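Local coordinates for protein hypothetical glycoside hydrolase (Bacteroides vulgatus, PDB 3S30) that is a putative glycoside hydrolase of unproven activity, built on a galactose-binding-like domain and probably engaged in carbohydrate metabolism, at residues A[108-113]-A[119-124]; A[139-144]-A[151-156]; A[246-251]-A[292-297]. One frame throughout, in Å; residues are numbered along the deposited sequence.

Contact 1: A[108-113]-A[119-124]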
loop_
_atom_site.group_PDB
_atom_site.type_symbol
_atom_site.label_atom_id
_atom_site.label_comp_id
_atom_site.label_asym_id
_atom_site.label_seq_id
_atom_site.Cartn_x
_atom_site.Cartn_y
_atom_site.Cartn_z
ATOM N N ASN A 108 -0.650 9.667 12.743
ATOM C CA ASN A 108 -2.049 9.856 13.054
ATOM C C ASN A 108 -2.864 8.639 12.661
ATOM O O ASN A 108 -2.701 8.096 11.564
ATOM C CB ASN A 108 -2.594 11.067 12.285
ATOM C CG ASN A 108 -1.818 12.364 12.561
ATOM O OD1 ASN A 108 -1.205 12.944 11.653
ATOM N ND2 ASN A 108 -1.873 12.836 13.800
ATOM N N VAL A 109 -3.751 8.224 13.560
ATOM C CA VAL A 109 -4.717 7.177 13.271
ATOM C C VAL A 109 -6.054 7.535 13.885
ATOM O O VAL A 109 -6.118 8.286 14.864
ATOM C CB VAL A 109 -4.275 5.784 13.807
ATOM C CG1 VAL A 109 -3.051 5.272 13.033
ATOM C CG2 VAL A 109 -4.010 5.827 15.303
ATOM N N LYS A 110 -7.114 7.011 13.276
ATOM C CA LYS A 110 -8.427 6.954 13.896
ATOM C C LYS A 110 -8.834 5.490 13.983
ATOM O O LYS A 110 -8.364 4.669 13.192
ATOM C CB LYS A 110 -9.452 7.770 13.100
ATOM C CG LYS A 110 -9.731 7.282 11.681
ATOM C CD LYS A 110 -10.614 8.270 10.947
ATOM C CE LYS A 110 -10.888 7.824 9.528
ATOM N NZ LYS A 110 -11.644 8.837 8.732
ATOM N N THR A 111 -9.684 5.163 14.957
ATOM C CA THR A 111 -10.108 3.784 15.206
ATOM C C THR A 111 -11.514 3.569 14.662
ATOM O O THR A 111 -12.426 4.358 14.935
ATOM C CB THR A 111 -10.044 3.436 16.708
ATOM O OG1 THR A 111 -8.678 3.482 17.153
ATOM C CG2 THR A 111 -10.614 2.048 16.980
ATOM N N VAL A 112 -11.671 2.487 13.904
ATOM C CA VAL A 112 -12.874 2.196 13.133
ATOM C C VAL A 112 -13.374 0.791 13.468
ATOM O O VAL A 112 -12.580 -0.154 13.473
ATOM C CB VAL A 112 -12.573 2.280 11.612
ATOM C CG1 VAL A 112 -13.645 1.576 10.795
ATOM C CG2 VAL A 112 -12.440 3.734 11.171
ATOM N N PRO A 113 -14.692 0.649 13.748
ATOM C CA PRO A 113 -15.267 -0.664 14.057
ATOM C C PRO A 113 -15.724 -1.410 12.813
ATOM O O PRO A 113 -16.176 -0.783 11.857
ATOM C CB PRO A 113 -16.490 -0.313 14.912
ATOM C CG PRO A 113 -16.951 1.001 14.349
ATOM C CD PRO A 113 -15.690 1.729 13.912
ATOM N N TYR A 119 -10.026 -1.361 14.092
ATOM C CA TYR A 119 -8.715 -1.201 13.444
ATOM C C TYR A 119 -8.368 0.267 13.175
ATOM O O TYR A 119 -9.211 1.146 13.337
ATOM C CB TYR A 119 -8.664 -2.014 12.149
ATOM C CG TYR A 119 -9.706 -1.626 11.123
ATOM C CD1 TYR A 119 -9.486 -0.566 10.252
ATOM C CD2 TYR A 119 -10.899 -2.332 11.010
ATOM C CE1 TYR A 119 -10.422 -0.215 9.307
ATOM C CE2 TYR A 119 -11.858 -1.972 10.070
ATOM C CZ TYR A 119 -11.614 -0.912 9.228
ATOM O OH TYR A 119 -12.535 -0.545 8.288
ATOM N N TYR A 120 -7.121 0.535 12.782
ATOM C CA TYR A 120 -6.687 1.910 12.462
ATOM C C TYR A 120 -6.805 2.284 10.976
ATOM O O TYR A 120 -6.523 1.472 10.091
ATOM C CB TYR A 120 -5.238 2.151 12.880
ATOM C CG TYR A 120 -4.941 2.148 14.369
ATOM C CD1 TYR A 120 -5.842 2.667 15.309
ATOM C CD2 TYR A 120 -3.724 1.658 14.834
ATOM C CE1 TYR A 120 -5.533 2.670 16.668
ATOM C CE2 TYR A 120 -3.408 1.668 16.178
ATOM C CZ TYR A 120 -4.305 2.161 17.088
ATOM O OH TYR A 120 -3.952 2.142 18.410
ATOM N N VAL A 121 -7.248 3.516 10.723
ATOM C CA VAL A 121 -7.124 4.156 9.413
ATOM C C VAL A 121 -6.139 5.295 9.619
ATOM O O VAL A 121 -6.339 6.133 10.495
ATOM C CB VAL A 121 -8.486 4.705 8.872
ATOM C CG1 VAL A 121 -8.310 5.288 7.474
ATOM C CG2 VAL A 121 -9.566 3.603 8.839
ATOM N N LEU A 122 -5.058 5.300 8.846
ATOM C CA LEU A 122 -4.033 6.322 8.979
ATOM C C LEU A 122 -4.401 7.483 8.069
ATOM O O LEU A 122 -4.929 7.278 6.972
ATOM C CB LEU A 122 -2.638 5.800 8.610
ATOM C CG LEU A 122 -1.905 4.824 9.537
ATOM C CD1 LEU A 122 -2.577 3.476 9.550
ATOM C CD2 LEU A 122 -0.441 4.673 9.114
ATOM N N TYR A 123 -4.124 8.699 8.532
ATOM C CA TYR A 123 -4.323 9.886 7.721
ATOM C C TYR A 123 -3.197 10.908 7.898
ATOM O O TYR A 123 -2.481 10.891 8.891
ATOM C CB TYR A 123 -5.680 10.513 8.040
ATOM C CG TYR A 123 -5.858 10.959 9.465
ATOM C CD1 TYR A 123 -6.318 10.075 10.440
ATOM C CD2 TYR A 123 -5.593 12.281 9.844
ATOM C CE1 TYR A 123 -6.500 10.489 11.758
ATOM C CE2 TYR A 123 -5.778 12.708 11.164
ATOM C CZ TYR A 123 -6.235 11.806 12.110
ATOM O OH TYR A 123 -6.426 12.207 13.406
ATOM N N GLU A 124 -3.066 11.798 6.923
ATOM C CA GLU A 124 -2.076 12.880 6.957
ATOM C C GLU A 124 -2.766 14.202 6.627
ATOM O O GLU A 124 -3.311 14.364 5.535
ATOM C CB GLU A 124 -0.972 12.604 5.928
ATOM C CG GLU A 124 0.253 13.540 6.025
ATOM C CD GLU A 124 1.149 13.241 7.219
ATOM O OE1 GLU A 124 1.277 12.055 7.598
ATOM O OE2 GLU A 124 1.735 14.193 7.771
HETATM O O HOH W 1 -0.670 9.019 9.632
HETATM O O HOH W 2 0.994 11.654 10.180
#

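Contact 2: A[139-144]-A[151-156]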
loop_
_atom_site.group_PDB
_atom_site.type_symbol
_atom_site.label_atom_id
_atom_site.label_comp_id
_atom_site.label_asym_id
_atom_site.label_seq_id
_atom_site.Cartn_x
_atom_site.Cartn_y
_atom_site.Cartn_z
ATOM N N GLN A 139 -10.103 -3.715 6.584
ATOM C CA GLN A 139 -11.526 -4.069 6.607
ATOM C C GLN A 139 -11.729 -5.509 6.109
ATOM O O GLN A 139 -12.617 -6.221 6.592
ATOM C CB GLN A 139 -12.371 -3.096 5.782
ATOM C CG GLN A 139 -13.872 -3.186 6.107
ATOM C CD GLN A 139 -14.760 -2.319 5.221
ATOM O OE1 GLN A 139 -14.303 -1.701 4.254
ATOM N NE2 GLN A 139 -16.048 -2.280 5.547
ATOM N N GLY A 140 -10.910 -5.929 5.148
ATOM C CA GLY A 140 -10.946 -7.301 4.665
ATOM C C GLY A 140 -10.563 -8.287 5.759
ATOM O O GLY A 140 -11.148 -9.369 5.871
ATOM N N PHE A 141 -9.588 -7.898 6.572
ATOM C CA PHE A 141 -9.111 -8.734 7.667
ATOM C C PHE A 141 -10.185 -8.843 8.762
ATOM O O PHE A 141 -10.350 -9.898 9.391
ATOM C CB PHE A 141 -7.791 -8.185 8.235
ATOM C CG PHE A 141 -7.111 -9.123 9.194
ATOM C CD1 PHE A 141 -6.397 -10.208 8.730
ATOM C CD2 PHE A 141 -7.186 -8.918 10.555
ATOM C CE1 PHE A 141 -5.768 -11.068 9.615
ATOM C CE2 PHE A 141 -6.565 -9.778 11.441
ATOM C CZ PHE A 141 -5.854 -10.854 10.971
ATOM N N ALA A 142 -10.923 -7.753 8.955
ATOM C CA ALA A 142 -12.065 -7.716 9.870
ATOM C C ALA A 142 -13.153 -8.786 9.590
ATOM O O ALA A 142 -13.869 -9.199 10.511
ATOM C CB ALA A 142 -12.677 -6.312 9.864
ATOM N N LEU A 143 -13.279 -9.224 8.336
ATOM C CA LEU A 143 -14.233 -10.297 7.976
ATOM C C LEU A 143 -13.827 -11.694 8.450
ATOM O O LEU A 143 -14.698 -12.542 8.620
ATOM C CB LEU A 143 -14.439 -10.370 6.460
ATOM C CG LEU A 143 -15.060 -9.170 5.729
ATOM C CD1 LEU A 143 -15.145 -9.483 4.228
ATOM C CD2 LEU A 143 -16.434 -8.786 6.262
ATOM N N THR A 144 -12.525 -11.927 8.656
ATOM C CA THR A 144 -11.989 -13.270 8.909
ATOM C C THR A 144 -12.074 -13.702 10.368
ATOM O O THR A 144 -11.798 -14.862 10.677
ATOM C CB THR A 144 -10.479 -13.430 8.456
ATOM O OG1 THR A 144 -9.591 -12.706 9.341
ATOM C CG2 THR A 144 -10.275 -12.963 7.012
ATOM N N ASN A 151 -3.889 -3.329 16.995
ATOM C CA ASN A 151 -2.547 -3.879 16.877
ATOM C C ASN A 151 -2.472 -5.357 16.432
ATOM O O ASN A 151 -1.391 -5.864 16.121
ATOM C CB ASN A 151 -1.779 -3.617 18.169
ATOM C CG ASN A 151 -1.255 -2.178 18.236
ATOM O OD1 ASN A 151 -0.469 -1.744 17.373
ATOM N ND2 ASN A 151 -1.697 -1.432 19.239
ATOM N N ASP A 152 -3.619 -6.021 16.340
ATOM C CA ASP A 152 -3.680 -7.337 15.708
ATOM C C ASP A 152 -3.760 -7.251 14.196
ATOM O O ASP A 152 -3.534 -8.248 13.530
ATOM C CB ASP A 152 -4.887 -8.135 16.200
ATOM C CG ASP A 152 -4.950 -8.215 17.693
ATOM O OD1 ASP A 152 -3.904 -8.506 18.338
ATOM O OD2 ASP A 152 -6.053 -7.970 18.216
ATOM N N PHE A 153 -4.099 -6.085 13.647
ATOM C CA PHE A 153 -4.319 -5.978 12.188
ATOM C C PHE A 153 -3.041 -5.997 11.349
ATOM O O PHE A 153 -1.946 -5.768 11.869
ATOM C CB PHE A 153 -5.192 -4.763 11.839
ATOM C CG PHE A 153 -6.658 -5.028 12.030
ATOM C CD1 PHE A 153 -7.194 -5.094 13.312
ATOM C CD2 PHE A 153 -7.487 -5.281 10.941
ATOM C CE1 PHE A 153 -8.527 -5.377 13.498
ATOM C CE2 PHE A 153 -8.818 -5.560 11.124
ATOM C CZ PHE A 153 -9.343 -5.605 12.404
ATOM N N PRO A 154 -3.172 -6.312 10.053
ATOM C CA PRO A 154 -1.976 -6.307 9.205
ATOM C C PRO A 154 -1.352 -4.920 9.066
ATOM O O PRO A 154 -0.119 -4.787 8.913
ATOM C CB PRO A 154 -2.485 -6.831 7.850
ATOM C CG PRO A 154 -3.817 -7.498 8.129
ATOM C CD PRO A 154 -4.365 -6.849 9.358
ATOM N N THR A 155 -2.196 -3.900 9.162
ATOM C CA THR A 155 -1.781 -2.516 9.016
ATOM C C THR A 155 -2.101 -1.699 10.264
ATOM O O THR A 155 -3.258 -1.594 10.681
ATOM C CB THR A 155 -2.460 -1.905 7.795
ATOM O OG1 THR A 155 -2.122 -2.694 6.650
ATOM C CG2 THR A 155 -2.009 -0.473 7.574
ATOM N N SER A 156 -1.051 -1.118 10.836
ATOM C CA SER A 156 -1.119 -0.338 12.065
ATOM C C SER A 156 0.048 0.641 12.080
ATOM O O SER A 156 0.695 0.858 11.039
ATOM C CB SER A 156 -1.046 -1.258 13.288
ATOM O OG SER A 156 -1.354 -0.558 14.487
#

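Contact 3: A[246-251]-A[292-297]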
loop_
_atom_site.group_PDB
_atom_site.type_symbol
_atom_site.label_atom_id
_atom_site.label_comp_id
_atom_site.label_asym_id
_atom_site.label_seq_id
_atom_site.Cartn_x
_atom_site.Cartn_y
_atom_site.Cartn_z
ATOM N N PHE A 246 9.242 -7.929 0.382
ATOM C CA PHE A 246 8.238 -6.887 0.471
ATOM C C PHE A 246 8.197 -6.111 -0.835
ATOM O O PHE A 246 9.049 -6.297 -1.696
ATOM C CB PHE A 246 8.551 -5.951 1.644
ATOM C CG PHE A 246 9.773 -5.058 1.441
ATOM C CD1 PHE A 246 9.646 -3.802 0.867
ATOM C CD2 PHE A 246 11.025 -5.455 1.886
ATOM C CE1 PHE A 246 10.756 -2.963 0.711
ATOM C CE2 PHE A 246 12.136 -4.623 1.737
ATOM C CZ PHE A 246 11.997 -3.378 1.145
ATOM N N ASN A 247 7.218 -5.226 -0.980
ATOM C CA ASN A 247 7.168 -4.381 -2.170
ATOM C C ASN A 247 6.892 -2.934 -1.794
ATOM O O ASN A 247 6.197 -2.655 -0.834
ATOM C CB ASN A 247 6.139 -4.904 -3.195
ATOM C CG ASN A 247 6.433 -4.425 -4.628
ATOM O OD1 ASN A 247 7.368 -3.668 -4.862
ATOM N ND2 ASN A 247 5.617 -4.854 -5.578
ATOM N N ILE A 248 7.498 -2.026 -2.546
ATOM C CA ILE A 248 7.199 -0.603 -2.480
ATOM C C ILE A 248 7.177 -0.108 -3.921
ATOM O O ILE A 248 8.114 -0.367 -4.692
ATOM C CB ILE A 248 8.274 0.188 -1.683
ATOM C CG1 ILE A 248 8.286 -0.231 -0.208
ATOM C CG2 ILE A 248 8.045 1.717 -1.783
ATOM C CD1 ILE A 248 9.315 0.578 0.645
ATOM N N TYR A 249 6.103 0.584 -4.287
ATOM C CA TYR A 249 6.035 1.266 -5.576
ATOM C C TYR A 249 5.025 2.423 -5.579
ATOM O O TYR A 249 4.249 2.615 -4.635
ATOM C CB TYR A 249 5.719 0.276 -6.701
ATOM C CG TYR A 249 4.342 -0.349 -6.655
ATOM C CD1 TYR A 249 4.103 -1.490 -5.901
ATOM C CD2 TYR A 249 3.287 0.175 -7.398
ATOM C CE1 TYR A 249 2.860 -2.082 -5.868
ATOM C CE2 TYR A 249 2.027 -0.407 -7.359
ATOM C CZ TYR A 249 1.821 -1.536 -6.582
ATOM O OH TYR A 249 0.582 -2.141 -6.534
ATOM N N ALA A 250 5.055 3.198 -6.659
ATOM C CA ALA A 250 4.145 4.318 -6.829
ATOM C C ALA A 250 3.747 4.410 -8.286
ATOM O O ALA A 250 4.532 4.069 -9.175
ATOM C CB ALA A 250 4.790 5.620 -6.364
ATOM N N LEU A 251 2.528 4.885 -8.514
ATOM C CA LEU A 251 1.951 4.959 -9.842
ATOM C C LEU A 251 1.553 6.401 -10.142
ATOM O O LEU A 251 1.150 7.141 -9.244
ATOM C CB LEU A 251 0.711 4.063 -9.909
ATOM C CG LEU A 251 0.893 2.593 -9.514
ATOM C CD1 LEU A 251 -0.458 1.919 -9.320
ATOM C CD2 LEU A 251 1.710 1.851 -10.554
ATOM N N THR A 292 16.852 2.161 6.772
ATOM C CA THR A 292 17.536 2.162 5.484
ATOM C C THR A 292 16.760 3.029 4.481
ATOM O O THR A 292 15.563 2.816 4.236
ATOM C CB THR A 292 17.662 0.716 4.922
ATOM O OG1 THR A 292 18.384 -0.114 5.849
ATOM C CG2 THR A 292 18.366 0.705 3.558
ATOM N N ARG A 293 17.452 3.998 3.897
ATOM C CA ARG A 293 16.859 4.899 2.919
ATOM C C ARG A 293 16.602 4.226 1.581
ATOM O O ARG A 293 17.398 3.413 1.125
ATOM C CB ARG A 293 17.782 6.099 2.681
ATOM C CG ARG A 293 17.137 7.205 1.865
ATOM C CD ARG A 293 17.840 8.493 2.136
ATOM N NE ARG A 293 17.252 9.649 1.462
ATOM C CZ ARG A 293 17.426 9.941 0.174
ATOM N NH1 ARG A 293 18.161 9.157 -0.620
ATOM N NH2 ARG A 293 16.854 11.029 -0.325
ATOM N N PHE A 294 15.486 4.584 0.959
ATOM C CA PHE A 294 15.211 4.225 -0.423
ATOM C C PHE A 294 14.920 5.491 -1.230
ATOM O O PHE A 294 14.500 6.512 -0.682
ATOM C CB PHE A 294 14.079 3.179 -0.537
ATOM C CG PHE A 294 12.748 3.596 0.082
ATOM C CD1 PHE A 294 11.801 4.281 -0.667
ATOM C CD2 PHE A 294 12.432 3.249 1.393
ATOM C CE1 PHE A 294 10.566 4.656 -0.108
ATOM C CE2 PHE A 294 11.198 3.615 1.967
ATOM C CZ PHE A 294 10.266 4.318 1.209
ATOM N N GLU A 295 15.203 5.428 -2.527
ATOM C CA GLU A 295 15.016 6.564 -3.422
ATOM C C GLU A 295 14.668 6.038 -4.808
ATOM O O GLU A 295 15.559 5.732 -5.593
ATOM C CB GLU A 295 16.279 7.438 -3.463
ATOM C CG GLU A 295 16.151 8.694 -4.346
ATOM C CD GLU A 295 17.430 9.536 -4.405
ATOM O OE1 GLU A 295 18.275 9.440 -3.485
ATOM O OE2 GLU A 295 17.587 10.298 -5.382
ATOM N N LEU A 296 13.370 5.938 -5.097
ATOM C CA LEU A 296 12.885 5.350 -6.357
ATOM C C LEU A 296 12.521 6.456 -7.339
ATOM O O LEU A 296 11.626 7.248 -7.073
ATOM C CB LEU A 296 11.665 4.459 -6.091
ATOM C CG LEU A 296 11.737 3.550 -4.849
ATOM C CD1 LEU A 296 10.463 2.724 -4.708
ATOM C CD2 LEU A 296 12.982 2.644 -4.895
ATOM N N ASP A 297 13.228 6.527 -8.464
ATOM C CA ASP A 297 12.927 7.523 -9.503
ATOM C C ASP A 297 11.715 7.081 -10.317
ATOM O O ASP A 297 11.604 5.920 -10.708
ATOM C CB ASP A 297 14.116 7.715 -10.457
ATOM C CG ASP A 297 15.309 8.425 -9.804
ATOM O OD1 ASP A 297 15.225 9.647 -9.533
ATOM O OD2 ASP A 297 16.354 7.770 -9.606
#

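Contact 1: A[108-113]-A[119-124]
Lys110 O takes two contacts from the partner strand: a hydrogen bond from Val121 N at 2.9 Å and a weaker CA-H...O contact from Tyr120 CA. The return bond from Lys110 N to Val121 O, 3.0 Å, closes the hydrogen-bonded pair, and Val112 with Tyr119 repeats it two residues on. These strands are the arms of an antiparallel beta hairpin, and the tyrosines of 119-124 show how one strand can lay rings against its neighbour on both faces. Among Val109, Thr111, Tyr120 and Leu122, the CG2 methyl of Val109 sits 3.7 Å from the centroid of the Tyr120 ring, over its face, while CG1 turns to the CG of Leu122. Thr111 OG1 meets the same ring in its plane, 3.3 Å from Tyr120 CE1. On the side of the hairpin that holds Asn108, Lys110, Val112 and Val121 lie two more tyrosines. Tyr123 has CG tucked between the backbone N and the carbonyl carbon (chi1 61°), a setting that brings the ring back over 108-113; there Asn108 CB rests on its face, 3.8 Å from the ring centroid. Tyr119 adopts the same turn (chi1 60°) and takes the isopropyl group of Val112 over its ring, with Val112 CG1 close to the hydroxyl end. Val112 CG2 reaches diagonally to Val121 CG2 at 3.7 Å. At the far end a water bridges Asn108 OD1 and Glu124 OE1, and Glu124 OE2 bonds Asn105 ND2, making the glutamate a second-shell neighbour of the sodium site to which Asn105 belongs. Strand 132-133 continues the sheet beyond 117-124, Val109 and Leu122 lie on Ile157 of strand 155-158, and Tyr119 packs on Asn138 and Gln139 of helix 138-142.

Contact 2: A[139-144]-A[151-156]
Phe141 turns the edge of its ring toward the face of Phe153 in a T-shaped pair, with centroids 5.3 Å apart and planes at 68°. The nearest carbons are Phe141 CD2 and Phe153 CD2, at 3.7 Å. Pro154 comes over a face of the Phe141 ring instead: its CD lies 3.9 Å from the ring centroid, a CH-pi contact, and 3.6 Å from Phe141 CG. One phenylalanine thus works in two ways, giving its edge to an aromatic and its face to a proline. CG of Phe141 stands opposite the backbone N across the CA-CB bond (chi1 -170°), which sends the ring out from the helix to meet Phe153 and Pro154. The Phe153 ring also reaches the helix backbone, CE2 lying 3.7 Å from Ala142 N. In a domain of the galactose-binding-like type, this joins the short helix 138-142 to the chain entering strand 155-158. With a serine in place of Phe141, the face of Phe153 would probably lose its edge-on partner, and a gap would be likely to open beside Pro154. Farther out, Phe141 O accepts from both Thr144 N and Thr144 OG1; the hydroxyl bond, 2.9 Å, falls on a lone pair in the carbonyl plane and, with the bond from Thr144 N, holds Thr144 against the carbonyl of Phe141. That hydroxyl also comes over the ring face opposite Pro154. Tyr148 meets the Phe141 ring, and Tyr119 the Phe153 ring. On the other segment, Ser156 OG donates to Asn151 OD1 at 3.2 Å, from above the amide plane, while Asp152 OD2 takes the backbone N of Thr149.

Contact 3: A[246-251]-A[292-297]
Ile248 faces Phe294 and Leu296 across the interior between two layers of strands, as expected for the beta-sandwich of a galactose-binding-like domain. Strand 247-254 is paired with 276-281 and 317-324, whereas 291-297 is paired with 218-228, so the two segments share no backbone pairing and meet mainly through side chains. Along the first segment, Phe246 leads in, its ring against those of Tyr225 and Tyr227. Asn247 follows, its backbone bonded to Ser324. Ile248 then carries the contact with both branches. Its longer arm leaves with CG1 opposite the carbonyl carbon (chi1 -65°) and runs on extended, bringing CD1 over the face of the Phe294 ring, 4.0 Å from the centroid and 20° off the ring normal. The methyl is displaced toward the rim: Phe294 CE2 is the nearest ring carbon, at 3.8 Å. The shorter branch, CG2, touches Leu296 CD1 at 3.9 Å, with the side chains crossing at about a right angle; the same leucine methyl lies 3.9 Å from Ile248 O. A single branched residue can thus serve two partners on one opposing strand, the aromatic by its long arm and the aliphatic by its short one. Tyr249 next points away from 292-297 and sets its ring edge-to-face with that of Tyr271. Ala250 turns back to the interior, onto Phe298. On the outer side of the opposing strand the chemistry is ionic: Glu295 OE2 salt-bridges Lys220, and Arg293 NH1 forms a 2.9 Å salt bridge to Glu295 OE1 on its anti side, 26° out of the carboxylate plane.

Contact 1 is a surface contact whereas contacts 2 and 3 are buried, and the chemistry follows. The hairpin of contact 1 is tied by its own backbone bonds, with rings and aliphatics on both faces; contact 2 relies on a T-shaped aromatic pair and a proline over one ring face, contact 3 on one isoleucine set against a ring and a leucine. Contacts 1 and 2 meet where the hairpin packs on helix 138-142 and strand 155-158: Tyr119 CB reaches Phe153 CD1 at 3.6 Å. Contact 3 lies on the opposite side of the chain's centre; it and contact 2 both reach the large antiparallel strand network, yet their nearest atoms stay about 11 Å apart.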